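Local coordinates for protection of telomeres protein 1 (Schizosaccharomyces pombe, PDB 5USB), which binds single-stranded telomeric DNA of the consensus GGTTAC, protects the 3'-end overhang of the chromosome and regulates telomerase and telomere length, at residues Arg66-Asp71 / Tyr101-Leu106. The protein carries 1 engineered substitution. Numbering follows the deposited sequence. Where two conformers were deposited one is given.
Sequences RCILWD and YLECIL. With nucleotides of chain B.
The parallel pairing of strands 66-69 and 102-106 closes the barrel of the OB-fold in Pot1pC, a single-stranded-DNA-binding domain of the longer protein, and one face of the pair, bearing Arg66, Ile68, Glu103 and Ile105, receives the nucleic acid of chain B. Backbone bonds join them: Cys104 N to Arg66 O, Ile68 N to Cys104 O, Leu106 N to Ile68 O (2.8 Å) and Trp70 N to Leu106 O. Beside Glu103, a water links Arg66 N with Leu102 O. The other face is apolar, as suits a barrel interior: Cys67 SG lies 3.7 Å from Cys104 CB, and Leu69 and Leu106 run side by side, meeting through their CD1 methyls.

On the binding face Ile105 CG2 meets the indole edge of Trp70 at CZ3 (3.4 Å), while Ile68 CG2 sits over one indole face, near its rim, and the base of G1 of chain B lies over the opposite face, displaced toward the ring's rim. Asp71 accepts both Watson-Crick donors of that base, N1 at OD1 (2.7 Å) and N2 at OD2 (2.9 Å); an alanine here would probably leave these N-H groups without acceptors and guanine less well distinguished from other bases. Glu103, its CG wedged between backbone N and carbonyl carbon (chi1 55°), extends its carboxylate to DG2 of chain B, whose N1 bonds to OE1 at 3.2 Å. Arg66 lies alongside, NH1 4.2 Å from Glu103 OE1, too far for a salt bridge but probably still favourable; DA5 of chain B covers one guanidinium face, and NH1 bonds to O2 of a thymine base of the bound DNA.

Strand 31-36 flanks 66-69 and strand 92-96 flanks 102-106, both antiparallel, while Met89 of strand 86-90 packs on Cys67, Cys104 and Leu106 from inside the barrel.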
loop_
_atom_site.group_PDB
_atom_site.type_symbol
_atom_site.label_atom_id
_atom_site.label_comp_id
_atom_site.label_asym_id
_atom_site.label_seq_id
_atom_site.Cartn_x
_atom_site.Cartn_y
_atom_site.Cartn_z
ATOM N N ARG A 66 -1.027 -5.281 -0.079
ATOM C CA ARG A 66 0.194 -5.491 -0.849
ATOM C C ARG A 66 0.115 -4.711 -2.149
ATOM O O ARG A 66 -0.907 -4.753 -2.822
ATOM C CB ARG A 66 0.368 -6.977 -1.163
ATOM C CG ARG A 66 1.437 -7.299 -2.192
ATOM C CD ARG A 66 1.300 -8.767 -2.626
ATOM N NE ARG A 66 1.666 -9.691 -1.574
ATOM C CZ ARG A 66 1.242 -10.946 -1.493
ATOM N NH1 ARG A 66 0.420 -11.447 -2.408
ATOM N NH2 ARG A 66 1.646 -11.699 -0.489
ATOM N N CYS A 67 1.193 -4.010 -2.499
ATOM C CA CYS A 67 1.274 -3.278 -3.764
ATOM C C CYS A 67 2.446 -3.874 -4.518
ATOM O O CYS A 67 3.547 -3.926 -3.971
ATOM C CB CYS A 67 1.476 -1.773 -3.548
ATOM S SG CYS A 67 0.271 -1.031 -2.412
ATOM N N ILE A 68 2.220 -4.298 -5.775
ATOM C CA ILE A 68 3.285 -4.807 -6.632
ATOM C C ILE A 68 3.626 -3.772 -7.692
ATOM O O ILE A 68 2.746 -3.310 -8.422
ATOM C CB ILE A 68 2.904 -6.136 -7.302
ATOM C CG1 ILE A 68 2.390 -7.120 -6.258
ATOM C CG2 ILE A 68 4.113 -6.688 -8.099
ATOM C CD1 ILE A 68 3.391 -7.506 -5.298
ATOM N N LEU A 69 4.921 -3.419 -7.769
ATOM C CA LEU A 69 5.412 -2.381 -8.660
ATOM C C LEU A 69 6.343 -3.009 -9.687
ATOM O O LEU A 69 7.292 -3.701 -9.314
ATOM C CB LEU A 69 6.161 -1.310 -7.870
ATOM C CG LEU A 69 5.338 -0.232 -7.138
ATOM C CD1 LEU A 69 4.435 -0.773 -6.063
ATOM C CD2 LEU A 69 6.249 0.852 -6.524
ATOM N N TRP A 70 6.059 -2.790 -10.970
ATOM C CA TRP A 70 6.895 -3.310 -12.042
ATOM C C TRP A 70 7.566 -2.184 -12.813
ATOM O O TRP A 70 7.132 -1.032 -12.789
ATOM C CB TRP A 70 6.073 -4.129 -13.034
ATOM C CG TRP A 70 5.807 -5.544 -12.639
ATOM C CD1 TRP A 70 6.677 -6.600 -12.716
ATOM C CD2 TRP A 70 4.577 -6.072 -12.158
ATOM N NE1 TRP A 70 6.069 -7.744 -12.302
ATOM C CE2 TRP A 70 4.771 -7.449 -11.951
ATOM C CE3 TRP A 70 3.323 -5.511 -11.877
ATOM C CZ2 TRP A 70 3.772 -8.273 -11.470
ATOM C CZ3 TRP A 70 2.339 -6.334 -11.399
ATOM C CH2 TRP A 70 2.565 -7.706 -11.204
ATOM N N ASP A 71 8.619 -2.558 -13.530
ATOM C CA ASP A 71 9.222 -1.685 -14.566
ATOM C C ASP A 71 9.591 -0.337 -13.960
ATOM O O ASP A 71 10.254 -0.307 -12.914
ATOM C CB ASP A 71 8.263 -1.589 -15.743
ATOM C CG ASP A 71 7.891 -2.928 -16.296
ATOM O OD1 ASP A 71 6.705 -3.101 -16.598
ATOM O OD2 ASP A 71 8.761 -3.810 -16.365
ATOM N N TYR A 101 -7.719 -12.280 -2.255
ATOM C CA TYR A 101 -7.341 -11.093 -1.495
ATOM C C TYR A 101 -7.110 -9.899 -2.419
ATOM O O TYR A 101 -6.630 -10.046 -3.541
ATOM C CB TYR A 101 -6.076 -11.355 -0.676
ATOM C CG TYR A 101 -6.226 -12.509 0.267
ATOM C CD1 TYR A 101 -6.982 -12.373 1.423
ATOM C CD2 TYR A 101 -5.659 -13.737 -0.018
ATOM C CE1 TYR A 101 -7.158 -13.472 2.300
ATOM C CE2 TYR A 101 -5.825 -14.813 0.844
ATOM C CZ TYR A 101 -6.560 -14.666 1.985
ATOM O OH TYR A 101 -6.717 -15.740 2.827
ATOM N N LEU A 102 -7.482 -8.726 -1.933
ATOM C CA LEU A 102 -7.229 -7.479 -2.628
ATOM C C LEU A 102 -5.733 -7.220 -2.712
ATOM O O LEU A 102 -4.979 -7.511 -1.770
ATOM C CB LEU A 102 -7.899 -6.335 -1.877
ATOM C CG LEU A 102 -9.106 -5.645 -2.464
ATOM C CD1 LEU A 102 -9.502 -4.456 -1.579
ATOM C CD2 LEU A 102 -8.847 -5.192 -3.867
ATOM N N GLU A 103 -5.300 -6.688 -3.843
ATOM C CA GLU A 103 -3.948 -6.202 -3.968
ATOM C C GLU A 103 -3.957 -5.020 -4.927
ATOM O O GLU A 103 -4.918 -4.789 -5.659
ATOM C CB GLU A 103 -2.982 -7.310 -4.434
ATOM C CG GLU A 103 -3.389 -7.991 -5.716
ATOM C CD GLU A 103 -2.406 -9.061 -6.179
ATOM O OE1 GLU A 103 -1.348 -9.235 -5.545
ATOM O OE2 GLU A 103 -2.710 -9.717 -7.200
ATOM N N CYS A 104 -2.889 -4.242 -4.864
ATOM C CA CYS A 104 -2.691 -3.083 -5.715
ATOM C C CYS A 104 -1.542 -3.356 -6.676
ATOM O O CYS A 104 -0.518 -3.923 -6.289
ATOM C CB CYS A 104 -2.428 -1.865 -4.834
ATOM S SG CYS A 104 -1.975 -0.359 -5.639
ATOM N N ILE A 105 -1.715 -2.922 -7.927
ATOM C CA ILE A 105 -0.787 -3.233 -8.997
ATOM C C ILE A 105 -0.396 -1.947 -9.693
ATOM O O ILE A 105 -1.257 -1.115 -10.006
ATOM C CB ILE A 105 -1.411 -4.210 -10.000
ATOM C CG1 ILE A 105 -1.769 -5.528 -9.320
ATOM C CG2 ILE A 105 -0.463 -4.413 -11.139
ATOM C CD1 ILE A 105 -0.629 -6.253 -8.688
ATOM N N LEU A 106 0.909 -1.781 -9.939
ATOM C CA LEU A 106 1.412 -0.707 -10.797
ATOM C C LEU A 106 2.193 -1.354 -11.947
ATOM O O LEU A 106 3.358 -1.735 -11.819
ATOM C CB LEU A 106 2.247 0.299 -10.015
ATOM C CG LEU A 106 1.523 1.256 -9.087
ATOM C CD1 LEU A 106 1.086 0.559 -7.824
ATOM C CD2 LEU A 106 2.369 2.430 -8.752
ATOM O "O5'" G B 1 0.333 -11.951 -17.036
ATOM C "C5'" G B 1 1.197 -11.271 -16.125
ATOM C "C4'" G B 1 2.570 -11.875 -16.218
ATOM O "O4'" G B 1 3.510 -10.900 -16.714
ATOM C "C3'" G B 1 3.173 -12.343 -14.916
ATOM O "O3'" G B 1 4.086 -13.318 -15.316
ATOM C "C2'" G B 1 3.866 -11.086 -14.375
ATOM O "O2'" G B 1 5.047 -11.130 -13.600
ATOM C "C1'" G B 1 4.232 -10.335 -15.639
ATOM N N9 G B 1 3.852 -8.940 -15.547
ATOM C C8 G B 1 2.598 -8.435 -15.321
ATOM N N7 G B 1 2.554 -7.134 -15.368
ATOM C C5 G B 1 3.854 -6.762 -15.672
ATOM C C6 G B 1 4.417 -5.479 -15.850
ATOM O O6 G B 1 3.859 -4.391 -15.788
ATOM N N1 G B 1 5.778 -5.549 -16.124
ATOM C C2 G B 1 6.505 -6.708 -16.206
ATOM N N2 G B 1 7.808 -6.574 -16.465
ATOM N N3 G B 1 5.988 -7.916 -16.046
ATOM C C4 G B 1 4.666 -7.867 -15.781
ATOM P P DG B 2 3.885 -14.793 -14.870
ATOM O OP1 DG B 2 4.916 -15.594 -15.556
ATOM O OP2 DG B 2 2.464 -15.138 -14.986
ATOM O "O5'" DG B 2 4.266 -14.759 -13.328
ATOM C "C5'" DG B 2 5.595 -14.451 -12.918
ATOM C "C4'" DG B 2 5.592 -14.153 -11.440
ATOM O "O4'" DG B 2 5.210 -12.791 -11.172
ATOM C "C3'" DG B 2 4.598 -14.976 -10.640
ATOM O "O3'" DG B 2 5.224 -16.223 -10.410
ATOM C "C2'" DG B 2 4.448 -14.136 -9.385
ATOM C "C1'" DG B 2 4.540 -12.717 -9.912
ATOM N N9 DG B 2 3.258 -12.067 -10.136
ATOM C C8 DG B 2 2.660 -11.894 -11.352
ATOM N N7 DG B 2 1.518 -11.274 -11.281
ATOM C C5 DG B 2 1.332 -11.059 -9.927
ATOM C C6 DG B 2 0.261 -10.440 -9.241
ATOM O O6 DG B 2 -0.751 -9.923 -9.712
ATOM N N1 DG B 2 0.463 -10.445 -7.866
ATOM C C2 DG B 2 1.573 -10.953 -7.239
ATOM N N2 DG B 2 1.599 -10.845 -5.912
ATOM N N3 DG B 2 2.578 -11.537 -7.870
ATOM C C4 DG B 2 2.394 -11.551 -9.204
ATOM P P DA B 5 2.118 -17.046 2.999
ATOM O OP1 DA B 5 3.244 -17.940 3.153
ATOM O OP2 DA B 5 0.765 -17.474 3.243
ATOM O "O5'" DA B 5 2.384 -15.799 3.935
ATOM C "C5'" DA B 5 3.656 -15.182 3.948
ATOM C "C4'" DA B 5 3.527 -13.833 4.601
ATOM O "O4'" DA B 5 2.783 -12.963 3.728
ATOM C "C3'" DA B 5 2.760 -13.849 5.919
ATOM O "O3'" DA B 5 3.299 -12.886 6.825
ATOM C "C2'" DA B 5 1.342 -13.527 5.485
ATOM C "C1'" DA B 5 1.553 -12.592 4.311
ATOM N N9 DA B 5 0.545 -12.679 3.265
ATOM C C8 DA B 5 0.060 -13.814 2.675
ATOM N N7 DA B 5 -0.802 -13.586 1.721
ATOM C C5 DA B 5 -0.847 -12.204 1.638
ATOM C C6 DA B 5 -1.565 -11.332 0.813
ATOM N N6 DA B 5 -2.404 -11.739 -0.136
ATOM N N1 DA B 5 -1.399 -10.008 1.005
ATOM C C2 DA B 5 -0.565 -9.602 1.962
ATOM N N3 DA B 5 0.172 -10.322 2.794
ATOM C C4 DA B 5 -0.015 -11.633 2.577
HETATM O O HOH W 1 -2.865 -7.571 -0.196
#